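Local coordinates for nucleoside 2-deoxyribosyltransferase (Enterococcus faecalis, PDB 7M5H), which probably hydrolyses the N-glycosidic bond of deoxynucleotides such as 5-hydroxymethyl-dUMP, at residues I7-P12 and L38-E43; R30-T35 and E156-L161; L73-D78 and S88-A93; V100-T105 and G144-S149; D106-G111 and Q128-N133. One frame throughout, in Å; residues are numbered along the deposited sequence.

Contacts 1, 3 and 4 share one parallel sheet, ordered 36-39, 5-10, 72-76, 100-103, 144-147. Contact 1 pairs the first two strands, contact 4 the last two, and contact 3 packs helix 84-96 on the middle one, its centre about 11 Å from that of contact 1 and about 10 Å from that of contact 4. Y8 OH (contact 1) is 2.6 Å from E89 OE2 (contact 3), and glycerol, probably from the crystallisation liquor, hydrogen-bonds G11 N and E89 OE1 and may mark a pocket there. Contact 2 packs the C-terminal helix at one end. Contact 5, its centre about 25 Å from that of contact 1, joins contact 4 where Y104 OH is 2.7 Å from H130 ND1.

Contact 1 (I7-P12 and L38-E43); sequences IYFAGP and LYLPQE
I7 pairs with L38 in parallel register, their CA atoms 4.5 Å apart, and its carbonyl oxygen carries the first backbone bond: Y39 N to I7 O, 2.7 Å and nearly linear. On the side-chain level I7 CG2 rests against L38 CD1. Y8 turns to the other sheet face, beside Y39. Both rings leave the backbone with CG anti to N (chi1 -177° and -179°), and on paired parallel strands this lays them side by side, pointing the same way; their planes differ by only 12°, but they meet rim to rim, Y8 CE1 to Y39 CD2 at 3.7 Å, without overlapping faces. The Y8 hydroxyl lies near P41 CG, while its polar partners are E89 and D63. F9 returns to the face of I7. Its N donates to Y39 O at 3.1 Å, its CB touches L38 CD2, and its ring atom CD2 comes to 3.5 Å from L40 CD1. At F9 O the pairing stops: the next donor in sequence would be P41, which has no N-H, and its CD sits 3.3 Å from F9 O instead. Beyond this point G11 reaches a bound glycerol through its N. Helix 16-30 covers F9 and L38, completing the unit strand 5-10, helix 16-30, strand 36-39: the opening beta-alpha-beta crossover of a Rossmann-like fold.

Contact 2 (R30-T35 and E156-L161); sequences RQLDKT and EIKQRL
D33 OD2 accepts the backbone N-H of T35 at 3.0 Å and 162°, on the lone pair facing away from OD1, which makes an Asx turn; D33 and T35 together form the wall that L161 leans on. T35 OG1 also approaches OD2, but at a modelled separation too short to be trusted in detail. This turn lies in the loop between helix 16-30 and strand 36-39 of the Rossmann-like fold, and the partner is the end of the C-terminal helix 150-159, which packs over the same sheet. No hydrogen bond crosses the contact, which is made by apolar packing. The L32 side chain crosses those of I157 and K158 at about a right angle, one methyl to each: CD1 lies 4.1 Å from I157 CG2, and CD2 is 4.0 Å from K158 CE. In K158 the bend at chi3 (-58°) folds CE back to the same methyl that CG and CD already touch. I157 continues inward to I7 and V74. On the far side of the helix end, R160 NE bonds E156 OE2 in a salt bridge of 2.9 Å. L161 spreads its branches over the turn, CD2 at 3.8 Å from T35 OG1 and CD1 at 3.6 Å from D33 CB.

Contact 3 (L73-D78 and S88-A93); sequences LVALLD and SEIGVA
I90 is the bump of this contact: its CD1 enters a shallow hollow bordered by A75 CB at 4.1 Å and L77 CD2 at 3.9 Å. The hollow belongs to strand 72-76 and its exit, and the bump to helix 84-96, so the packing is internal to the unit strand 72-76, helix 84-96, strand 100-103, a beta-alpha-beta crossover of the Rossmann-like fold. The short axes are 10.0 Å apart and run nearly antiparallel, at 153°, as a helix returning along its own strand does. CG1 of I90 stands anti to the carbonyl carbon (chi1 -71°), and the extended chi2 of 172° then carries CD1 out toward the strand. Small A75 forms the floor there, whereas L77, just past the strand, is the raised rim, meeting I90 at about a right angle. The second bump comes from the sheet: L73 pushes its methyls into the groove between I90 and A93, with CD2 4.4 Å from I90 CG1. The packing is apolar throughout, with no crossing hydrogen bond. Helix 134-141 also packs on I90, through T136, L139 and I140. The E89 carboxylate hydrogen-bonds Y8 OH and a bound glycerol, and S88 hydrogen-bonds A87 and T136 of a second subunit. One turn on from E89, L73 CD1 lies 4.3 Å from A93 CB.

Contact 4 (V100-T105 and G144-S149); sequences VVALYT and GRVVSS
Strands 100-103 and 144-147 run parallel, their short axes 4.7 Å apart and inclined by 8°, with V100 opposite G144 and L103 opposite V147. Four backbone bonds hold them, each strand both donating and accepting: R145 N to V100 O, A102 N to R145 O at 2.8 Å, V147 N to A102 O at 2.8 Å and 175°, and Y104 N to V147 O at 2.9 Å. CA-H groups add contacts to the same carbonyls, the shortest from G144 CA to V100 O at 3.1 Å. On one face A102 CB meets V146 CG2 at 4.1 Å, and V146 CG1 is near Y104 CB; helix 134-141 covers V100, A102 and V146 there. This is the outermost strand pair on this side of the Rossmann-like sheet, and I124 of a fourth subunit packs on V146 and S148. The other face belongs to V101, L103, R145 and V147, where helix 150-159 lies on V101 and V147. With CG1 of V147 anti to the carbonyl carbon (chi1 -63°), CG2 falls between the backbone N and the carbonyl carbon, 3.3 Å from A102 O and near L103 CD1. R145 meets V147 CG1 with the edge of its guanidinium, in plane. L103 reaches past the strand end, its CD1 3.4 Å from S149 O. S149 caps helix 150-159 through OG to D152 N.

Contact 5 (D106-G111 and Q128-N133); sequences DSRQQG and QFHYLN. With EDO (1,2-ethanediol), chain E.
The backbones of R108 and H130 come within 5.2 Å, CA to CA, and one bond crosses between them, H130 N to R108 O at 3.2 Å, its donor standing 63° above the carbonyl plane and so off the lone pairs. A water lies within hydrogen-bonding distance of both Q110 O and Q128 O and bridges the two segments. R108 NE and NH2 grip D106 side-on in the guanidinium plane, NE to OD1 and NH2 to OD2, the second at 2.8 Å and 175°. OD1 also accepts R108 N, on its other lone pair, which closes an Asx turn at the start of the 3-10 segment 107-109. The two loops pinch the base of the excursion that carries helix 115-120. With CG anti to its backbone N, H130 carries its imidazole over the D106 carboxylate; OD2 of D106 lies over the centre of the ring, 3.4 Å above its plane, the two planes 16° apart, and H130 CD2 is 3.4 Å from R108 NH2, over a guanidinium face. ND1 of H130 is hydrogen-bonded to Y104 OH, which, with a weak bond from NE2 to G79 O, probably fixes the ring's rotation. F129 turns its ring edge to the carbonyls of Q109 and G111, CZ lying 3.3 Å from G111 O. Further along, N133 ND2 makes a weak 3.3 Å bond to O2 of ethanediol, probably from the crystallisation liquor.

Contact 1 (I7-P12 and L38-E43)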
# COMPACT_ATOMS: atom_id res chain seq x y z
N ILE B 7 25.89 -3.11 -10.99
CA ILE B 7 24.87 -2.52 -10.13
C ILE B 7 23.51 -3.03 -10.58
O ILE B 7 23.20 -3.02 -11.78
CB ILE B 7 24.90 -0.98 -10.18
CG1 ILE B 7 26.25 -0.46 -9.68
CG2 ILE B 7 23.77 -0.39 -9.36
CD1 ILE B 7 26.36 1.05 -9.71
N TYR B 8 22.70 -3.48 -9.62
CA TYR B 8 21.31 -3.83 -9.87
C TYR B 8 20.43 -2.69 -9.37
O TYR B 8 20.52 -2.30 -8.20
CB TYR B 8 20.93 -5.14 -9.17
CG TYR B 8 19.51 -5.58 -9.45
CD1 TYR B 8 19.20 -6.33 -10.58
CD2 TYR B 8 18.48 -5.25 -8.58
CE1 TYR B 8 17.91 -6.73 -10.84
CE2 TYR B 8 17.18 -5.65 -8.83
CZ TYR B 8 16.90 -6.39 -9.96
OH TYR B 8 15.61 -6.79 -10.22
N PHE B 9 19.59 -2.16 -10.25
CA PHE B 9 18.71 -1.04 -9.92
C PHE B 9 17.35 -1.61 -9.52
O PHE B 9 16.57 -2.03 -10.37
CB PHE B 9 18.59 -0.08 -11.10
CG PHE B 9 17.96 1.24 -10.74
CD1 PHE B 9 18.74 2.31 -10.33
CD2 PHE B 9 16.59 1.40 -10.82
CE1 PHE B 9 18.17 3.52 -10.01
CE2 PHE B 9 16.01 2.61 -10.49
CZ PHE B 9 16.80 3.67 -10.09
N ALA B 10 17.08 -1.61 -8.22
CA ALA B 10 15.82 -2.12 -7.69
C ALA B 10 14.83 -0.97 -7.53
O ALA B 10 15.17 0.08 -6.97
CB ALA B 10 16.04 -2.83 -6.35
N GLY B 11 13.61 -1.17 -8.01
CA GLY B 11 12.58 -0.18 -7.93
C GLY B 11 11.37 -0.57 -8.75
O GLY B 11 11.47 -1.33 -9.72
N PRO B 12 10.19 -0.06 -8.37
CA PRO B 12 9.00 -0.30 -9.19
C PRO B 12 9.19 0.27 -10.59
O PRO B 12 9.83 1.32 -10.77
CB PRO B 12 7.89 0.42 -8.43
CG PRO B 12 8.60 1.43 -7.57
CD PRO B 12 9.90 0.78 -7.20
N LEU B 38 25.42 -1.12 -14.99
CA LEU B 38 24.15 -1.10 -14.29
C LEU B 38 23.11 -1.91 -15.06
O LEU B 38 22.94 -1.73 -16.27
CB LEU B 38 23.66 0.34 -14.09
CG LEU B 38 22.46 0.57 -13.17
CD1 LEU B 38 22.56 1.94 -12.52
CD2 LEU B 38 21.14 0.44 -13.91
N TYR B 39 22.42 -2.80 -14.35
CA TYR B 39 21.32 -3.57 -14.91
C TYR B 39 20.01 -2.92 -14.50
O TYR B 39 19.74 -2.75 -13.30
CB TYR B 39 21.37 -5.02 -14.44
CG TYR B 39 20.26 -5.89 -14.99
CD1 TYR B 39 20.42 -6.59 -16.18
CD2 TYR B 39 19.05 -6.01 -14.32
CE1 TYR B 39 19.41 -7.38 -16.69
CE2 TYR B 39 18.03 -6.80 -14.82
CZ TYR B 39 18.22 -7.48 -16.00
OH TYR B 39 17.20 -8.27 -16.50
N LEU B 40 19.19 -2.55 -15.48
CA LEU B 40 17.89 -1.95 -15.24
C LEU B 40 16.81 -2.90 -15.75
O LEU B 40 16.75 -3.15 -16.97
CB LEU B 40 17.77 -0.58 -15.92
CG LEU B 40 16.49 0.21 -15.63
CD1 LEU B 40 16.28 0.36 -14.14
CD2 LEU B 40 16.55 1.57 -16.31
N PRO B 41 15.97 -3.45 -14.88
CA PRO B 41 15.01 -4.49 -15.32
C PRO B 41 14.10 -4.06 -16.45
O PRO B 41 13.77 -4.89 -17.31
CB PRO B 41 14.22 -4.79 -14.04
CG PRO B 41 15.16 -4.46 -12.93
CD PRO B 41 15.96 -3.27 -13.41
N GLN B 42 13.68 -2.79 -16.50
CA GLN B 42 12.76 -2.36 -17.55
C GLN B 42 13.41 -2.37 -18.92
O GLN B 42 12.69 -2.40 -19.93
CB GLN B 42 12.20 -0.97 -17.23
CG GLN B 42 13.23 0.14 -17.25
CD GLN B 42 12.77 1.36 -16.48
OE1 GLN B 42 12.47 1.29 -15.29
NE2 GLN B 42 12.72 2.50 -17.16
N GLU B 43 14.74 -2.34 -19.00
CA GLU B 43 15.43 -2.42 -20.27
C GLU B 43 15.51 -3.85 -20.81
O GLU B 43 15.85 -4.03 -21.98
CB GLU B 43 16.85 -1.86 -20.14
CG GLU B 43 16.90 -0.38 -19.81
CD GLU B 43 18.32 0.11 -19.57
OE1 GLU B 43 19.21 -0.73 -19.34
OE2 GLU B 43 18.54 1.34 -19.62

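Contact 2 (R30-T35 and E156-L161)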
# COMPACT_ATOMS: atom_id res chain seq x y z
N ARG B 30 25.10 6.11 -14.68
CA ARG B 30 26.04 5.62 -15.68
C ARG B 30 27.02 6.71 -16.11
O ARG B 30 28.14 6.39 -16.53
CB ARG B 30 25.28 5.07 -16.89
CG ARG B 30 24.61 3.73 -16.63
CD ARG B 30 23.63 3.37 -17.73
NE ARG B 30 23.11 2.01 -17.58
CZ ARG B 30 22.03 1.55 -18.20
NH1 ARG B 30 21.33 2.34 -19.01
NH2 ARG B 30 21.63 0.30 -18.00
N GLN B 31 26.63 7.98 -16.00
CA GLN B 31 27.53 9.07 -16.34
C GLN B 31 28.58 9.35 -15.27
O GLN B 31 29.48 10.15 -15.51
CB GLN B 31 26.73 10.35 -16.61
CG GLN B 31 26.03 10.36 -17.95
CD GLN B 31 26.99 10.10 -19.10
OE1 GLN B 31 28.02 10.77 -19.23
NE2 GLN B 31 26.66 9.12 -19.93
N LEU B 32 28.48 8.70 -14.10
CA LEU B 32 29.48 8.90 -13.06
C LEU B 32 30.82 8.30 -13.46
O LEU B 32 31.86 8.96 -13.37
CB LEU B 32 28.99 8.30 -11.74
CG LEU B 32 27.95 9.08 -10.95
CD1 LEU B 32 27.54 8.30 -9.71
CD2 LEU B 32 28.49 10.45 -10.57
N ASP B 33 30.81 7.05 -13.91
CA ASP B 33 32.04 6.33 -14.18
C ASP B 33 31.81 5.32 -15.29
O ASP B 33 30.75 4.69 -15.35
CB ASP B 33 32.54 5.62 -12.92
CG ASP B 33 34.03 5.36 -12.95
OD1 ASP B 33 34.79 6.15 -12.35
OD2 ASP B 33 34.45 4.36 -13.58
N LYS B 34 32.80 5.17 -16.16
CA LYS B 34 32.70 4.21 -17.26
C LYS B 34 32.74 2.77 -16.78
O LYS B 34 32.33 1.87 -17.52
CB LYS B 34 33.82 4.45 -18.27
CG LYS B 34 33.79 5.83 -18.92
CD LYS B 34 34.95 6.00 -19.89
CE LYS B 34 34.90 7.36 -20.57
NZ LYS B 34 36.02 7.54 -21.53
N THR B 35 33.23 2.52 -15.56
CA THR B 35 33.31 1.18 -15.01
C THR B 35 32.01 0.70 -14.39
O THR B 35 31.99 -0.38 -13.78
CB THR B 35 34.44 1.10 -13.97
OG1 THR B 35 34.24 2.12 -12.98
CG2 THR B 35 35.79 1.30 -14.64
N GLU B 156 27.42 8.67 -3.02
CA GLU B 156 27.66 7.41 -2.34
C GLU B 156 28.09 6.32 -3.32
O GLU B 156 28.95 5.49 -3.00
CB GLU B 156 26.41 6.98 -1.57
CG GLU B 156 26.55 5.65 -0.84
CD GLU B 156 27.54 5.72 0.31
OE1 GLU B 156 27.72 6.82 0.87
OE2 GLU B 156 28.13 4.67 0.64
N ILE B 157 27.51 6.32 -4.52
CA ILE B 157 27.88 5.33 -5.53
C ILE B 157 29.33 5.53 -5.96
O ILE B 157 30.07 4.56 -6.17
CB ILE B 157 26.91 5.40 -6.72
CG1 ILE B 157 25.53 4.87 -6.32
CG2 ILE B 157 27.46 4.62 -7.91
CD1 ILE B 157 24.51 4.93 -7.43
N LYS B 158 29.76 6.79 -6.10
CA LYS B 158 31.13 7.07 -6.51
C LYS B 158 32.13 6.54 -5.48
O LYS B 158 33.15 5.94 -5.84
CB LYS B 158 31.33 8.57 -6.72
CG LYS B 158 31.46 8.98 -8.17
CD LYS B 158 31.91 10.43 -8.29
CE LYS B 158 30.95 11.37 -7.59
NZ LYS B 158 31.38 12.79 -7.72
N GLN B 159 31.84 6.74 -4.19
CA GLN B 159 32.71 6.26 -3.13
C GLN B 159 32.82 4.74 -3.09
O GLN B 159 33.82 4.21 -2.60
CB GLN B 159 32.22 6.77 -1.77
CG GLN B 159 32.18 8.29 -1.64
CD GLN B 159 33.56 8.91 -1.57
OE1 GLN B 159 34.52 8.27 -1.16
NE2 GLN B 159 33.66 10.17 -1.98
N ARG B 160 31.81 4.02 -3.59
CA ARG B 160 31.82 2.56 -3.57
C ARG B 160 32.34 1.95 -4.86
O ARG B 160 32.13 0.76 -5.11
CB ARG B 160 30.42 2.03 -3.28
CG ARG B 160 29.90 2.38 -1.89
CD ARG B 160 28.50 1.84 -1.66
NE ARG B 160 28.12 1.94 -0.25
CZ ARG B 160 28.36 0.99 0.64
NH1 ARG B 160 28.96 -0.14 0.28
NH2 ARG B 160 27.99 1.15 1.91
N LEU B 161 33.02 2.74 -5.70
CA LEU B 161 33.60 2.23 -6.93
C LEU B 161 35.04 1.78 -6.72
O LEU B 161 35.98 2.41 -7.19
CB LEU B 161 33.54 3.29 -8.03
CG LEU B 161 32.21 3.39 -8.79
CD1 LEU B 161 32.08 4.76 -9.44
CD2 LEU B 161 32.13 2.29 -9.83

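Contact 3 (L73-D78 and S88-A93)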
# COMPACT_ATOMS: atom_id res chain seq x y z
N LEU B 73 23.58 -3.03 -4.93
CA LEU B 73 22.16 -2.92 -5.23
C LEU B 73 21.70 -1.51 -4.87
O LEU B 73 21.86 -1.07 -3.73
CB LEU B 73 21.36 -3.97 -4.46
CG LEU B 73 19.88 -4.11 -4.81
CD1 LEU B 73 19.54 -5.56 -5.09
CD2 LEU B 73 19.00 -3.57 -3.69
N VAL B 74 21.15 -0.80 -5.85
CA VAL B 74 20.53 0.50 -5.64
C VAL B 74 19.03 0.29 -5.57
O VAL B 74 18.44 -0.28 -6.50
CB VAL B 74 20.91 1.50 -6.75
CG1 VAL B 74 20.14 2.80 -6.57
CG2 VAL B 74 22.41 1.75 -6.73
N ALA B 75 18.41 0.73 -4.48
CA ALA B 75 17.00 0.48 -4.22
C ALA B 75 16.25 1.78 -4.03
O ALA B 75 16.71 2.68 -3.33
CB ALA B 75 16.82 -0.41 -2.99
N LEU B 76 15.08 1.88 -4.67
CA LEU B 76 14.19 3.02 -4.51
C LEU B 76 13.08 2.64 -3.55
O LEU B 76 12.32 1.69 -3.81
CB LEU B 76 13.62 3.46 -5.86
CG LEU B 76 14.40 4.53 -6.63
CD1 LEU B 76 15.90 4.25 -6.66
CD2 LEU B 76 13.87 4.67 -8.05
N LEU B 77 12.97 3.36 -2.43
CA LEU B 77 12.05 3.02 -1.36
C LEU B 77 10.75 3.83 -1.39
O LEU B 77 9.84 3.52 -0.62
CB LEU B 77 12.72 3.21 0.00
CG LEU B 77 14.06 2.51 0.25
CD1 LEU B 77 14.52 2.75 1.68
CD2 LEU B 77 13.96 1.02 -0.05
N ASP B 78 10.65 4.84 -2.26
CA ASP B 78 9.51 5.74 -2.23
C ASP B 78 8.23 5.02 -2.65
O ASP B 78 8.24 3.91 -3.19
CB ASP B 78 9.77 6.95 -3.13
CG ASP B 78 10.61 8.01 -2.44
OD1 ASP B 78 10.19 8.49 -1.37
OD2 ASP B 78 11.69 8.35 -2.96
N SER B 88 11.71 -7.65 -0.96
CA SER B 88 12.23 -9.01 -1.04
C SER B 88 13.64 -9.04 -1.61
O SER B 88 14.49 -9.79 -1.13
CB SER B 88 11.29 -9.88 -1.88
OG SER B 88 10.06 -10.10 -1.21
N GLU B 89 13.90 -8.22 -2.63
CA GLU B 89 15.24 -8.16 -3.21
C GLU B 89 16.26 -7.64 -2.20
O GLU B 89 17.42 -8.06 -2.22
CB GLU B 89 15.23 -7.29 -4.47
CG GLU B 89 14.59 -7.96 -5.67
CD GLU B 89 14.41 -7.01 -6.85
OE1 GLU B 89 14.31 -5.79 -6.62
OE2 GLU B 89 14.37 -7.49 -8.00
N ILE B 90 15.84 -6.72 -1.33
CA ILE B 90 16.73 -6.24 -0.27
C ILE B 90 17.06 -7.38 0.69
O ILE B 90 18.21 -7.54 1.12
CB ILE B 90 16.10 -5.04 0.46
CG1 ILE B 90 16.09 -3.81 -0.44
CG2 ILE B 90 16.83 -4.75 1.77
CD1 ILE B 90 15.32 -2.64 0.13
N GLY B 91 16.06 -8.19 1.04
CA GLY B 91 16.30 -9.32 1.92
C GLY B 91 17.24 -10.34 1.31
O GLY B 91 18.09 -10.92 2.00
N VAL B 92 17.11 -10.58 -0.00
CA VAL B 92 18.04 -11.47 -0.69
C VAL B 92 19.45 -10.89 -0.67
O VAL B 92 20.43 -11.60 -0.41
CB VAL B 92 17.56 -11.75 -2.13
CG1 VAL B 92 18.63 -12.51 -2.90
CG2 VAL B 92 16.25 -12.52 -2.12
N ALA B 93 19.57 -9.59 -0.94
CA ALA B 93 20.88 -8.96 -1.00
C ALA B 93 21.58 -8.99 0.35
O ALA B 93 22.78 -9.25 0.43
CB ALA B 93 20.75 -7.52 -1.50

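Contact 4 (V100-T105 and G144-S149)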
# COMPACT_ATOMS: atom_id res chain seq x y z
N VAL B 100 23.63 -2.49 -0.13
CA VAL B 100 22.46 -1.82 -0.68
C VAL B 100 22.54 -0.34 -0.35
O VAL B 100 22.67 0.04 0.82
CB VAL B 100 21.14 -2.41 -0.13
CG1 VAL B 100 19.95 -1.64 -0.67
CG2 VAL B 100 21.03 -3.89 -0.47
N VAL B 101 22.47 0.50 -1.38
CA VAL B 101 22.35 1.95 -1.22
C VAL B 101 20.95 2.35 -1.67
O VAL B 101 20.60 2.18 -2.84
CB VAL B 101 23.43 2.70 -2.02
CG1 VAL B 101 23.23 4.20 -1.89
CG2 VAL B 101 24.82 2.30 -1.55
N ALA B 102 20.16 2.88 -0.74
CA ALA B 102 18.75 3.15 -0.98
C ALA B 102 18.49 4.65 -1.06
O ALA B 102 19.14 5.45 -0.38
CB ALA B 102 17.88 2.54 0.12
N LEU B 103 17.51 5.01 -1.89
CA LEU B 103 17.10 6.40 -2.08
C LEU B 103 15.68 6.58 -1.56
O LEU B 103 14.78 5.79 -1.88
CB LEU B 103 17.17 6.79 -3.56
CG LEU B 103 16.69 8.21 -3.88
CD1 LEU B 103 17.64 9.24 -3.27
CD2 LEU B 103 16.57 8.41 -5.38
N TYR B 104 15.47 7.63 -0.76
CA TYR B 104 14.20 7.89 -0.09
C TYR B 104 13.98 9.40 -0.07
O TYR B 104 14.48 10.09 0.83
CB TYR B 104 14.20 7.30 1.31
CG TYR B 104 12.99 7.66 2.15
CD1 TYR B 104 11.71 7.34 1.74
CD2 TYR B 104 13.15 8.31 3.38
CE1 TYR B 104 10.61 7.67 2.51
CE2 TYR B 104 12.05 8.63 4.15
CZ TYR B 104 10.78 8.31 3.71
OH TYR B 104 9.69 8.64 4.48
N THR B 105 13.22 9.91 -1.04
CA THR B 105 13.07 11.34 -1.24
C THR B 105 11.76 11.91 -0.71
O THR B 105 11.52 13.11 -0.88
CB THR B 105 13.17 11.68 -2.74
OG1 THR B 105 12.05 11.11 -3.43
CG2 THR B 105 14.45 11.13 -3.32
N GLY B 144 25.17 -0.95 4.08
CA GLY B 144 24.81 0.03 3.08
C GLY B 144 24.38 1.33 3.75
O GLY B 144 24.88 1.68 4.82
N ARG B 145 23.45 2.01 3.10
CA ARG B 145 23.10 3.36 3.51
C ARG B 145 21.80 3.77 2.84
O ARG B 145 21.50 3.31 1.73
CB ARG B 145 24.23 4.33 3.14
CG ARG B 145 24.03 5.78 3.57
CD ARG B 145 25.03 6.68 2.84
NE ARG B 145 25.91 7.42 3.74
CZ ARG B 145 25.99 8.75 3.78
NH1 ARG B 145 26.82 9.34 4.64
NH2 ARG B 145 25.25 9.49 2.97
N VAL B 146 21.04 4.60 3.53
CA VAL B 146 19.84 5.23 2.98
C VAL B 146 20.12 6.73 2.85
O VAL B 146 20.50 7.38 3.83
CB VAL B 146 18.61 4.98 3.87
CG1 VAL B 146 17.38 5.63 3.24
CG2 VAL B 146 18.39 3.49 4.09
N VAL B 147 19.92 7.26 1.65
CA VAL B 147 20.10 8.68 1.39
C VAL B 147 18.76 9.28 0.99
O VAL B 147 17.82 8.57 0.61
CB VAL B 147 21.16 8.94 0.29
CG1 VAL B 147 22.52 8.43 0.74
CG2 VAL B 147 20.74 8.29 -1.01
N SER B 148 18.67 10.60 1.09
CA SER B 148 17.42 11.32 0.85
C SER B 148 17.47 12.24 -0.36
O SER B 148 16.51 12.99 -0.59
CB SER B 148 17.02 12.12 2.10
OG SER B 148 18.03 13.06 2.43
N SER B 149 18.55 12.22 -1.13
CA SER B 149 18.64 13.07 -2.31
C SER B 149 19.41 12.33 -3.40
O SER B 149 20.21 11.44 -3.13
CB SER B 149 19.31 14.41 -2.00
OG SER B 149 20.69 14.23 -1.71

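Contact 5 (D106-G111 and Q128-N133)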
# COMPACT_ATOMS: atom_id res chain seq x y z
N ASP B 106 10.92 11.09 -0.07
CA ASP B 106 9.59 11.53 0.34
C ASP B 106 9.66 12.80 1.18
O ASP B 106 10.33 12.85 2.21
CB ASP B 106 8.90 10.41 1.13
CG ASP B 106 7.41 10.64 1.29
OD1 ASP B 106 7.01 11.70 1.83
OD2 ASP B 106 6.62 9.75 0.88
N SER B 107 8.96 13.85 0.71
CA SER B 107 9.03 15.15 1.36
C SER B 107 8.43 15.14 2.76
O SER B 107 8.71 16.05 3.55
CB SER B 107 8.33 16.20 0.51
OG SER B 107 6.95 15.90 0.36
N ARG B 108 7.61 14.15 3.09
CA ARG B 108 7.00 14.06 4.41
C ARG B 108 7.96 13.50 5.46
O ARG B 108 7.54 13.31 6.61
CB ARG B 108 5.74 13.20 4.35
CG ARG B 108 4.60 13.83 3.56
CD ARG B 108 3.51 12.82 3.24
NE ARG B 108 4.02 11.74 2.40
CZ ARG B 108 3.25 10.83 1.81
NH1 ARG B 108 1.93 10.87 1.96
NH2 ARG B 108 3.80 9.87 1.07
N GLN B 109 9.21 13.24 5.11
CA GLN B 109 10.20 12.83 6.09
C GLN B 109 10.80 14.02 6.84
O GLN B 109 11.49 13.81 7.84
CB GLN B 109 11.32 12.03 5.42
CG GLN B 109 12.30 12.88 4.62
CD GLN B 109 13.29 12.04 3.82
OE1 GLN B 109 14.29 11.56 4.36
NE2 GLN B 109 13.00 11.86 2.54
N GLN B 110 10.55 15.24 6.37
CA GLN B 110 11.12 16.43 6.97
C GLN B 110 10.22 16.97 8.07
O GLN B 110 9.03 16.69 8.13
CB GLN B 110 11.33 17.51 5.90
CG GLN B 110 12.07 17.02 4.66
CD GLN B 110 13.51 16.62 4.95
OE1 GLN B 110 14.10 17.07 5.93
NE2 GLN B 110 14.07 15.78 4.09
N GLY B 111 10.82 17.77 8.96
CA GLY B 111 10.07 18.42 10.02
C GLY B 111 10.49 18.00 11.41
O GLY B 111 9.77 18.26 12.38
N GLN B 128 2.60 13.58 10.86
CA GLN B 128 2.92 14.12 9.55
C GLN B 128 4.16 13.48 8.94
O GLN B 128 4.56 13.87 7.84
CB GLN B 128 3.11 15.63 9.64
CG GLN B 128 1.92 16.36 10.23
CD GLN B 128 1.82 17.80 9.76
OE1 GLN B 128 2.77 18.35 9.20
NE2 GLN B 128 0.66 18.40 9.96
N PHE B 129 4.78 12.51 9.62
CA PHE B 129 6.02 11.91 9.16
C PHE B 129 5.72 10.60 8.44
O PHE B 129 5.17 9.67 9.04
CB PHE B 129 6.97 11.69 10.34
CG PHE B 129 7.42 12.96 10.99
CD1 PHE B 129 8.49 13.68 10.48
CD2 PHE B 129 6.77 13.45 12.11
CE1 PHE B 129 8.90 14.86 11.07
CE2 PHE B 129 7.18 14.62 12.72
CZ PHE B 129 8.25 15.33 12.19
N HIS B 130 6.07 10.54 7.16
CA HIS B 130 5.90 9.33 6.38
C HIS B 130 6.67 8.18 7.01
O HIS B 130 7.72 8.37 7.64
CB HIS B 130 6.38 9.57 4.94
CG HIS B 130 6.26 8.38 4.05
ND1 HIS B 130 7.34 7.58 3.73
CD2 HIS B 130 5.20 7.85 3.39
CE1 HIS B 130 6.95 6.61 2.92
NE2 HIS B 130 5.65 6.75 2.70
N TYR B 131 6.14 6.97 6.86
CA TYR B 131 6.67 5.79 7.54
C TYR B 131 7.21 4.78 6.54
O TYR B 131 6.58 4.49 5.51
CB TYR B 131 5.59 5.12 8.40
CG TYR B 131 6.02 3.79 8.99
CD1 TYR B 131 6.79 3.74 10.15
CD2 TYR B 131 5.67 2.59 8.38
CE1 TYR B 131 7.19 2.53 10.69
CE2 TYR B 131 6.07 1.38 8.91
CZ TYR B 131 6.83 1.35 10.06
OH TYR B 131 7.22 0.14 10.59
N LEU B 132 8.39 4.24 6.85
CA LEU B 132 8.99 3.12 6.14
C LEU B 132 9.13 1.96 7.10
O LEU B 132 9.51 2.15 8.26
CB LEU B 132 10.38 3.48 5.58
CG LEU B 132 10.55 4.62 4.57
CD1 LEU B 132 12.01 5.03 4.52
CD2 LEU B 132 10.06 4.20 3.20
N ASN B 133 8.84 0.75 6.63
CA ASN B 133 9.02 -0.43 7.47
C ASN B 133 10.48 -0.52 7.92
O ASN B 133 11.39 -0.61 7.09
CB ASN B 133 8.62 -1.70 6.71
CG ASN B 133 8.64 -2.93 7.59
OD1 ASN B 133 9.69 -3.54 7.81
ND2 ASN B 133 7.48 -3.31 8.12
C1 EDO E . 8.60 -3.68 13.17
O1 EDO E . 9.07 -2.52 13.88
C2 EDO E . 8.84 -3.49 11.68
O2 EDO E . 8.48 -4.69 10.98
O HOH W 1 6.43 15.84 7.72